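PDB 4NHB: TRAP dicarboxylate transporter-DctP subunit from Desulfovibrio desulfuricans subsp. desulfuricans, which binds sn-glycerol-3-phosphate in the periplasm, probably to hand it to the membrane subunits of a TRAP transporter. Local coordinates for residues G139-R151 and E259-V273. Numbering follows the deposited sequence.
With G3P (sn-glycerol-3-phosphate), chain P.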
ATOM      1  N   GLY A 139       0.810 -18.778  -4.960  1.00 18.01           N
ATOM      2  CA  GLY A 139       0.003 -18.999  -6.147  1.00 15.99           C
ATOM      3  C   GLY A 139      -0.281 -17.689  -6.866  1.00 17.04           C
ATOM      4  O   GLY A 139      -1.045 -17.682  -7.823  1.00 16.94           O
ATOM      5  N   LEU A 140       0.351 -16.592  -6.410  1.00 17.81           N
ATOM      6  CA  LEU A 140       0.173 -15.272  -7.019  1.00 12.72           C
ATOM      7  C   LEU A 140       1.480 -14.751  -7.609  1.00  8.97           C
ATOM      8  O   LEU A 140       2.567 -15.039  -7.111  1.00 14.65           O
ATOM      9  CB  LEU A 140      -0.330 -14.247  -5.992  1.00 18.72           C
ATOM     10  CG  LEU A 140      -1.626 -14.607  -5.248  1.00 15.79           C
ATOM     11  CD1 LEU A 140      -1.935 -13.620  -4.184  1.00 20.18           C
ATOM     12  CD2 LEU A 140      -2.775 -14.697  -6.181  1.00 15.84           C
ATOM     13  N   ARG A 141       1.347 -13.948  -8.649  1.00  8.26           N
ATOM     14  CA  ARG A 141       2.468 -13.309  -9.289  1.00  9.01           C
ATOM     15  C   ARG A 141       2.284 -11.828  -9.069  1.00 18.25           C
ATOM     16  O   ARG A 141       1.232 -11.279  -9.390  1.00 12.86           O
ATOM     17  CB  ARG A 141       2.429 -13.623 -10.765  1.00 11.43           C
ATOM     18  CG  ARG A 141       3.614 -13.216 -11.599  1.00 24.33           C
ATOM     19  CD  ARG A 141       3.374 -13.839 -12.989  1.00 36.23           C
ATOM     20  NE  ARG A 141       4.485 -13.731 -13.919  1.00 43.79           N
ATOM     21  CZ  ARG A 141       5.380 -14.690 -14.138  1.00 40.51           C
ATOM     22  NH1 ARG A 141       5.319 -15.839 -13.482  1.00 35.43           N
ATOM     23  NH2 ARG A 141       6.348 -14.490 -15.016  1.00 41.92           N
ATOM     24  N   THR A 142       3.307 -11.189  -8.524  1.00 14.82           N
ATOM     25  CA  THR A 142       3.279  -9.757  -8.287  1.00 15.23           C
ATOM     26  C   THR A 142       3.690  -8.999  -9.554  1.00 16.07           C
ATOM     27  O   THR A 142       4.834  -9.111  -9.992  1.00 10.51           O
ATOM     28  CB  THR A 142       4.262  -9.465  -7.151  1.00 17.44           C
ATOM     29  OG1 THR A 142       3.986 -10.361  -6.050  1.00 14.44           O
ATOM     30  CG2 THR A 142       4.148  -8.023  -6.681  1.00 15.86           C
ATOM     31  N   LEU A 143       2.785  -8.243 -10.158  1.00 14.58           N
ATOM     32  CA  LEU A 143       3.062  -7.664 -11.485  1.00 11.88           C
ATOM     33  C   LEU A 143       3.715  -6.286 -11.453  1.00 18.43           C
ATOM     34  O   LEU A 143       4.287  -5.833 -12.452  1.00  9.78           O
ATOM     35  CB  LEU A 143       1.776  -7.586 -12.311  1.00 14.62           C
ATOM     36  CG  LEU A 143       1.145  -8.908 -12.792  1.00 12.74           C
ATOM     37  CD1 LEU A 143      -0.227  -8.659 -13.453  1.00 10.12           C
ATOM     38  CD2 LEU A 143       2.086  -9.649 -13.754  1.00 15.32           C
ATOM     39  N   ASN A 144       3.579  -5.569 -10.344  1.00 13.25           N
ATOM     40  CA  ASN A 144       4.176  -4.258 -10.279  1.00  7.00           C
ATOM     41  C   ASN A 144       4.282  -3.797  -8.825  1.00 11.44           C
ATOM     42  O   ASN A 144       3.972  -4.563  -7.902  1.00  6.65           O
ATOM     43  CB  ASN A 144       3.375  -3.271 -11.152  1.00 10.07           C
ATOM     44  CG  ASN A 144       1.934  -3.040 -10.667  1.00 10.30           C
ATOM     45  OD1 ASN A 144       1.539  -3.462  -9.574  1.00  9.46           O
ATOM     46  ND2 ASN A 144       1.137  -2.406 -11.521  1.00  6.35           N
ATOM     47  N   ALA A 145       4.735  -2.566  -8.633  1.00  7.50           N
ATOM     48  CA  ALA A 145       4.737  -1.904  -7.323  1.00  5.49           C
ATOM     49  C   ALA A 145       4.502  -0.403  -7.548  1.00 10.75           C
ATOM     50  O   ALA A 145       5.028   0.174  -8.485  1.00 10.09           O
ATOM     51  CB  ALA A 145       6.026  -2.142  -6.630  1.00  9.32           C
ATOM     52  N   PHE A 146       3.684   0.230  -6.713  1.00  8.07           N
ATOM     53  CA  PHE A 146       3.381   1.612  -6.929  1.00  6.30           C
ATOM     54  C   PHE A 146       2.964   2.193  -5.594  1.00  6.33           C
ATOM     55  O   PHE A 146       2.529   1.465  -4.686  1.00  8.17           O
ATOM     56  CB  PHE A 146       2.303   1.777  -8.013  1.00  3.72           C
ATOM     57  CG  PHE A 146       1.005   1.043  -7.724  1.00  8.24           C
ATOM     58  CD1 PHE A 146       0.033   1.598  -6.912  1.00  6.36           C
ATOM     59  CD2 PHE A 146       0.766  -0.223  -8.257  1.00  7.66           C
ATOM     60  CE1 PHE A 146      -1.156   0.906  -6.653  1.00 10.01           C
ATOM     61  CE2 PHE A 146      -0.413  -0.907  -8.002  1.00  9.28           C
ATOM     62  CZ  PHE A 146      -1.373  -0.342  -7.199  1.00  9.35           C
ATOM     63  N   PRO A 147       3.102   3.506  -5.443  1.00  7.74           N
ATOM     64  CA  PRO A 147       2.840   4.022  -4.098  1.00  4.06           C
ATOM     65  C   PRO A 147       1.373   4.459  -3.899  1.00  9.38           C
ATOM     66  O   PRO A 147       0.690   4.853  -4.852  1.00 10.20           O
ATOM     67  CB  PRO A 147       3.714   5.269  -4.046  1.00  8.52           C
ATOM     68  CG  PRO A 147       3.718   5.766  -5.502  1.00 11.96           C
ATOM     69  CD  PRO A 147       3.690   4.511  -6.342  1.00 13.09           C
ATOM     70  N   LEU A 148       0.936   4.452  -2.648  1.00  5.98           N
ATOM     71  CA  LEU A 148      -0.281   5.139  -2.226  1.00  4.28           C
ATOM     72  C   LEU A 148       0.090   6.420  -1.465  1.00  6.63           C
ATOM     73  O   LEU A 148      -0.733   7.330  -1.335  1.00  9.31           O
ATOM     74  CB  LEU A 148      -1.194   4.216  -1.386  1.00  3.26           C
ATOM     75  CG  LEU A 148      -2.186   3.280  -2.129  1.00  8.31           C
ATOM     76  CD1 LEU A 148      -1.551   2.438  -3.182  1.00 11.87           C
ATOM     77  CD2 LEU A 148      -3.013   2.418  -1.175  1.00  7.59           C
ATOM     78  N   GLY A 149       1.330   6.481  -1.003  1.00  7.47           N
ATOM     79  CA  GLY A 149       1.848   7.670  -0.376  1.00 10.31           C
ATOM     80  C   GLY A 149       2.377   7.446   1.019  1.00  8.74           C
ATOM     81  O   GLY A 149       2.034   6.471   1.676  1.00 10.23           O
ATOM     82  N   PHE A 150       3.221   8.375   1.477  1.00  7.02           N
ATOM     83  CA  PHE A 150       3.715   8.366   2.819  1.00  6.93           C
ATOM     84  C   PHE A 150       2.604   8.529   3.857  1.00  7.64           C
ATOM     85  O   PHE A 150       1.655   9.270   3.639  1.00  9.55           O
ATOM     86  CB  PHE A 150       4.769   9.472   2.998  1.00 12.96           C
ATOM     87  CG  PHE A 150       6.121   9.114   2.387  1.00 13.78           C
ATOM     88  CD1 PHE A 150       7.021   8.288   3.068  1.00 12.63           C
ATOM     89  CD2 PHE A 150       6.460   9.584   1.128  1.00 14.26           C
ATOM     90  CE1 PHE A 150       8.267   7.952   2.500  1.00 15.91           C
ATOM     91  CE2 PHE A 150       7.705   9.250   0.548  1.00 15.76           C
ATOM     92  CZ  PHE A 150       8.599   8.443   1.232  1.00 11.39           C
ATOM     93  N   ARG A 151       2.748   7.823   4.983  1.00  8.84           N
ATOM     94  CA  ARG A 151       1.709   7.862   6.035  1.00 14.64           C
ATOM     95  C   ARG A 151       1.963   9.034   6.975  1.00 14.27           C
ATOM     96  O   ARG A 151       3.098   9.247   7.403  1.00 14.61           O
ATOM     97  CB  ARG A 151       1.673   6.556   6.842  1.00 10.89           C
ATOM     98  CG  ARG A 151       1.559   5.271   5.962  1.00  8.61           C
ATOM     99  CD  ARG A 151       1.267   4.010   6.784  1.00 12.01           C
ATOM    100  NE  ARG A 151      -0.103   3.977   7.287  1.00 13.83           N
ATOM    101  CZ  ARG A 151      -1.060   3.152   6.868  1.00 10.50           C
ATOM    102  NH1 ARG A 151      -2.274   3.248   7.369  1.00 10.62           N
ATOM    103  NH2 ARG A 151      -0.827   2.229   5.951  1.00 10.12           N
ATOM    104  N   GLU A 259       1.638  -7.774 -18.497  1.00 21.04           N
ATOM    105  CA  GLU A 259       2.848  -7.206 -17.927  1.00 23.62           C
ATOM    106  C   GLU A 259       3.097  -5.743 -18.327  1.00 22.36           C
ATOM    107  O   GLU A 259       3.482  -4.919 -17.501  1.00 16.34           O
ATOM    108  CB  GLU A 259       4.045  -8.047 -18.364  1.00 24.71           C
ATOM    109  CG  GLU A 259       4.244  -9.350 -17.584  1.00 21.36           C
ATOM    110  CD  GLU A 259       5.154 -10.306 -18.354  1.00 32.95           C
ATOM    111  OE1 GLU A 259       5.595 -11.300 -17.758  1.00 28.67           O
ATOM    112  OE2 GLU A 259       5.449 -10.042 -19.550  1.00 38.72           O
ATOM    113  N   GLU A 260       2.915  -5.430 -19.601  1.00 15.33           N
ATOM    114  CA  GLU A 260       3.067  -4.058 -20.065  1.00 20.65           C
ATOM    115  C   GLU A 260       1.999  -3.146 -19.474  1.00 15.53           C
ATOM    116  O   GLU A 260       2.288  -2.023 -19.032  1.00 17.47           O
ATOM    117  CB  GLU A 260       3.000  -4.010 -21.601  1.00 26.21           C
ATOM    118  N   ALA A 261       0.752  -3.601 -19.479  1.00 17.05           N
ATOM    119  CA  ALA A 261      -0.332  -2.837 -18.842  1.00 21.27           C
ATOM    120  C   ALA A 261      -0.069  -2.596 -17.352  1.00 12.67           C
ATOM    121  O   ALA A 261      -0.299  -1.488 -16.856  1.00 13.32           O
ATOM    122  CB  ALA A 261      -1.653  -3.515 -19.047  1.00 22.71           C
ATOM    123  N   ALA A 262       0.470  -3.588 -16.653  1.00 13.33           N
ATOM    124  CA  ALA A 262       0.814  -3.393 -15.224  1.00 12.91           C
ATOM    125  C   ALA A 262       1.936  -2.382 -15.072  1.00 15.66           C
ATOM    126  O   ALA A 262       1.900  -1.538 -14.169  1.00 12.99           O
ATOM    127  CB  ALA A 262       1.191  -4.690 -14.560  1.00 16.39           C
ATOM    128  N   LYS A 263       2.917  -2.422 -15.970  1.00 14.86           N
ATOM    129  CA  LYS A 263       4.048  -1.520 -15.858  1.00 10.62           C
ATOM    130  C   LYS A 263       3.591  -0.093 -16.141  1.00 12.67           C
ATOM    131  O   LYS A 263       3.911   0.839 -15.397  1.00 18.40           O
ATOM    132  CB  LYS A 263       5.173  -1.920 -16.813  1.00 16.19           C
ATOM    133  CG  LYS A 263       6.388  -0.969 -16.833  1.00 17.36           C
ATOM    134  CD  LYS A 263       6.852  -0.532 -15.409  1.00 31.68           C
ATOM    135  CE  LYS A 263       8.378  -0.269 -15.316  1.00 39.06           C
ATOM    136  NZ  LYS A 263       8.768   1.171 -15.121  1.00 31.71           N
ATOM    137  N   ARG A 264       2.847   0.085 -17.217  1.00 11.15           N
ATOM    138  CA  ARG A 264       2.373   1.423 -17.582  1.00 13.91           C
ATOM    139  C   ARG A 264       1.486   2.046 -16.482  1.00 13.63           C
ATOM    140  O   ARG A 264       1.624   3.222 -16.147  1.00 13.01           O
ATOM    141  CB  ARG A 264       1.615   1.402 -18.920  1.00 14.55           C
ATOM    142  CG  ARG A 264       2.363   0.779 -20.093  1.00 26.90           C
ATOM    143  CD  ARG A 264       2.789   1.808 -21.167  1.00 43.74           C
ATOM    144  NE  ARG A 264       1.709   2.643 -21.718  1.00 40.39           N
ATOM    145  CZ  ARG A 264       0.983   2.363 -22.811  1.00 32.91           C
ATOM    146  NH1 ARG A 264       1.165   1.238 -23.487  1.00 28.16           N
ATOM    147  NH2 ARG A 264       0.033   3.208 -23.212  1.00 29.50           N
ATOM    148  N   SER A 265       0.560   1.248 -15.955  1.00 13.67           N
ATOM    149  CA  SER A 265      -0.309   1.669 -14.894  1.00 13.60           C
ATOM    150  C   SER A 265       0.493   2.074 -13.639  1.00  8.94           C
ATOM    151  O   SER A 265       0.266   3.131 -13.070  1.00 11.04           O
ATOM    152  CB  SER A 265      -1.294   0.558 -14.550  1.00 17.22           C
ATOM    153  OG  SER A 265      -1.984   0.976 -13.420  1.00 16.81           O
ATOM    154  N   ALA A 266       1.456   1.250 -13.225  1.00  9.06           N
ATOM    155  CA  ALA A 266       2.293   1.594 -12.079  1.00 10.39           C
ATOM    156  C   ALA A 266       3.029   2.896 -12.329  1.00  8.76           C
ATOM    157  O   ALA A 266       3.113   3.787 -11.458  1.00 12.61           O
ATOM    158  CB  ALA A 266       3.289   0.485 -11.837  1.00 14.76           C
ATOM    159  N   ASP A 267       3.586   3.014 -13.519  1.00 11.75           N
ATOM    160  CA  ASP A 267       4.329   4.230 -13.904  1.00 14.10           C
ATOM    161  C   ASP A 267       3.451   5.506 -13.780  1.00  8.80           C
ATOM    162  O   ASP A 267       3.916   6.557 -13.305  1.00  8.76           O
ATOM    163  CB  ASP A 267       4.934   4.058 -15.318  1.00 18.31           C
ATOM    164  CG  ASP A 267       6.212   3.189 -15.310  1.00 31.64           C
ATOM    165  OD1 ASP A 267       6.643   2.703 -14.235  1.00 28.55           O
ATOM    166  OD2 ASP A 267       6.806   2.958 -16.376  1.00 26.97           O
ATOM    167  N   ASP A 268       2.188   5.399 -14.150  1.00  9.78           N
ATOM    168  CA  ASP A 268       1.249   6.517 -14.063  1.00 12.31           C
ATOM    169  C   ASP A 268       1.032   6.923 -12.608  1.00 10.69           C
ATOM    170  O   ASP A 268       0.996   8.101 -12.270  1.00 13.21           O
ATOM    171  CB  ASP A 268      -0.087   6.115 -14.672  1.00 12.09           C
ATOM    172  CG  ASP A 268      -0.047   6.037 -16.215  1.00 19.81           C
ATOM    173  OD1 ASP A 268       0.922   6.506 -16.824  1.00 19.50           O
ATOM    174  OD2 ASP A 268      -0.995   5.496 -16.797  1.00 23.23           O
ATOM    175  N   VAL A 269       0.874   5.922 -11.739  1.00  9.54           N
ATOM    176  CA  VAL A 269       0.580   6.180 -10.323  1.00  8.75           C
ATOM    177  C   VAL A 269       1.796   6.820  -9.623  1.00  8.65           C
ATOM    178  O   VAL A 269       1.646   7.788  -8.818  1.00  8.62           O
ATOM    179  CB  VAL A 269       0.174   4.909  -9.597  1.00  8.73           C
ATOM    180  CG1 VAL A 269       0.025   5.183  -8.120  1.00  8.66           C
ATOM    181  CG2 VAL A 269      -1.129   4.305 -10.191  1.00  9.06           C
ATOM    182  N   TRP A 270       2.997   6.283  -9.895  1.00 11.42           N
ATOM    183  CA  TRP A 270       4.245   6.876  -9.323  1.00 12.05           C
ATOM    184  C   TRP A 270       4.266   8.357  -9.648  1.00 19.28           C
ATOM    185  O   TRP A 270       4.688   9.185  -8.851  1.00 17.71           O
ATOM    186  CB  TRP A 270       5.527   6.279  -9.912  1.00 10.07           C
ATOM    187  CG  TRP A 270       5.904   4.987  -9.323  1.00 18.11           C
ATOM    188  CD1 TRP A 270       5.749   3.759  -9.888  1.00  8.52           C
ATOM    189  CD2 TRP A 270       6.514   4.776  -8.051  1.00 12.98           C
ATOM    190  NE1 TRP A 270       6.207   2.776  -9.034  1.00 14.17           N
ATOM    191  CE2 TRP A 270       6.685   3.375  -7.894  1.00 14.05           C
ATOM    192  CE3 TRP A 270       6.917   5.625  -7.021  1.00 14.72           C
ATOM    193  CZ2 TRP A 270       7.233   2.812  -6.747  1.00  8.30           C
ATOM    194  CZ3 TRP A 270       7.471   5.067  -5.889  1.00 13.39           C
ATOM    195  CH2 TRP A 270       7.625   3.664  -5.758  1.00 10.61           C
ATOM    196  N   ALA A 271       3.841   8.667 -10.868  1.00 16.03           N
ATOM    197  CA  ALA A 271       3.877  10.041 -11.350  1.00 20.81           C
ATOM    198  C   ALA A 271       2.750  10.929 -10.852  1.00 21.09           C
ATOM    199  O   ALA A 271       2.833  12.125 -11.062  1.00 24.52           O
ATOM    200  CB  ALA A 271       3.941  10.065 -12.870  1.00 16.88           C
ATOM    201  N   MET A 272       1.713  10.396 -10.183  1.00 15.92           N
ATOM    202  CA  MET A 272       0.637  11.263  -9.722  1.00 24.63           C
ATOM    203  C   MET A 272       0.553  11.501  -8.217  1.00 23.38           C
ATOM    204  O   MET A 272      -0.132  12.393  -7.794  1.00 16.57           O
ATOM    205  CB  MET A 272      -0.720  10.758 -10.197  1.00 31.76           C
ATOM    206  CG  MET A 272      -1.102   9.424  -9.684  1.00 33.62           C
ATOM    207  SD  MET A 272      -2.655   8.856 -10.399  1.00 29.73           S
ATOM    208  CE  MET A 272      -2.236   8.476 -12.084  1.00 35.33           C
ATOM    209  N   VAL A 273       1.253  10.722  -7.416  1.00 13.40           N
ATOM    210  CA  VAL A 273       1.083  10.798  -5.981  1.00 15.13           C
ATOM    211  C   VAL A 273       1.680  12.081  -5.418  1.00 10.12           C
ATOM    212  O   VAL A 273       1.054  12.748  -4.643  1.00 13.23           O
ATOM    213  CB  VAL A 273       1.698   9.571  -5.285  1.00 17.94           C
ATOM    214  CG1 VAL A 273       1.776   9.799  -3.777  1.00 13.47           C
ATOM    215  CG2 VAL A 273       0.882   8.362  -5.589  1.00 12.26           C
TER
HETATM  216  O1  G3P P 414      -0.038  -1.997   2.337  1.00  8.17           O
HETATM  217  C1  G3P P 414      -0.688  -2.096   3.570  1.00  5.69           C
HETATM  218  C2  G3P P 414      -1.676  -0.935   3.737  1.00  9.61           C
HETATM  219  O2  G3P P 414      -2.607  -0.969   2.689  1.00  7.84           O
HETATM  220  C3  G3P P 414      -2.400  -1.071   5.086  1.00  5.07           C
HETATM  221  O1P G3P P 414      -2.810   0.189   5.510  1.00  6.91           O
HETATM  222  O4P G3P P 414      -4.437   0.665   3.763  1.00  8.98           O
HETATM  223  O2P G3P P 414      -5.213  -0.505   5.886  1.00  4.76           O
HETATM  224  O3P G3P P 414      -4.630   1.919   5.947  1.00  7.17           O
HETATM  225  P   G3P P 414      -4.371   0.581   5.262  1.00  5.82           P
HETATM  226  O   HOH W   1       4.460  -6.649 -15.197  1.00 24.47           O
HETATM  227  O   HOH W   2      -1.247  -0.527 -11.040  1.00 11.43           O
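Ala262 O takes two N-H groups, Ala266 N from its own helix and Asn144 ND2 from the loop before strand 146-155, which arrive from opposite faces of the carbonyl plane. The Asn144 bond is nearly straight (ND2 to Ala262 O 2.9 Å, 170° at the hydrogen); the oxygen lies in the amide plane of Asn144. With chi1 at 64°, CG lies between the backbone N and the carbonyl carbon, and the amide reaches the helix, while OD1 accepts from Leu240 N of strand 235-243. ND2 also donates to a water that in turn donates to Ser265 OG, so the amide is held at both its nitrogen and its oxygen. Two helical turns on from Ala262, Trp270 NE1 donates to Ala145 O at 2.9 Å, a more bent bond tilted out of the indole plane. The same indole carries Pro147 on one face: CD sits 3.4 Å from the centroid of the six-membered ring, a CH-pi contact. Val269 CG1 touches both Phe146 CD1 (3.8 Å) and Pro147 O, and Val273 CG2 lies 3.8 Å from Pro147 CG. Pro147 O is buried here without a polar partner. Beyond this packing the strand runs on to Arg151, whose NH2 donates to phosphate-ester O1P of the ligand at 2.9 Å and NH1 to O3P, with Asp210 bridged to NE. Segment 259-273 runs at 31° to segment 146-151, packing helix 252-286 of this DctP-type (family 7) solute-binding protein on its mixed sheet, against the strand carrying ligand-binding Arg151.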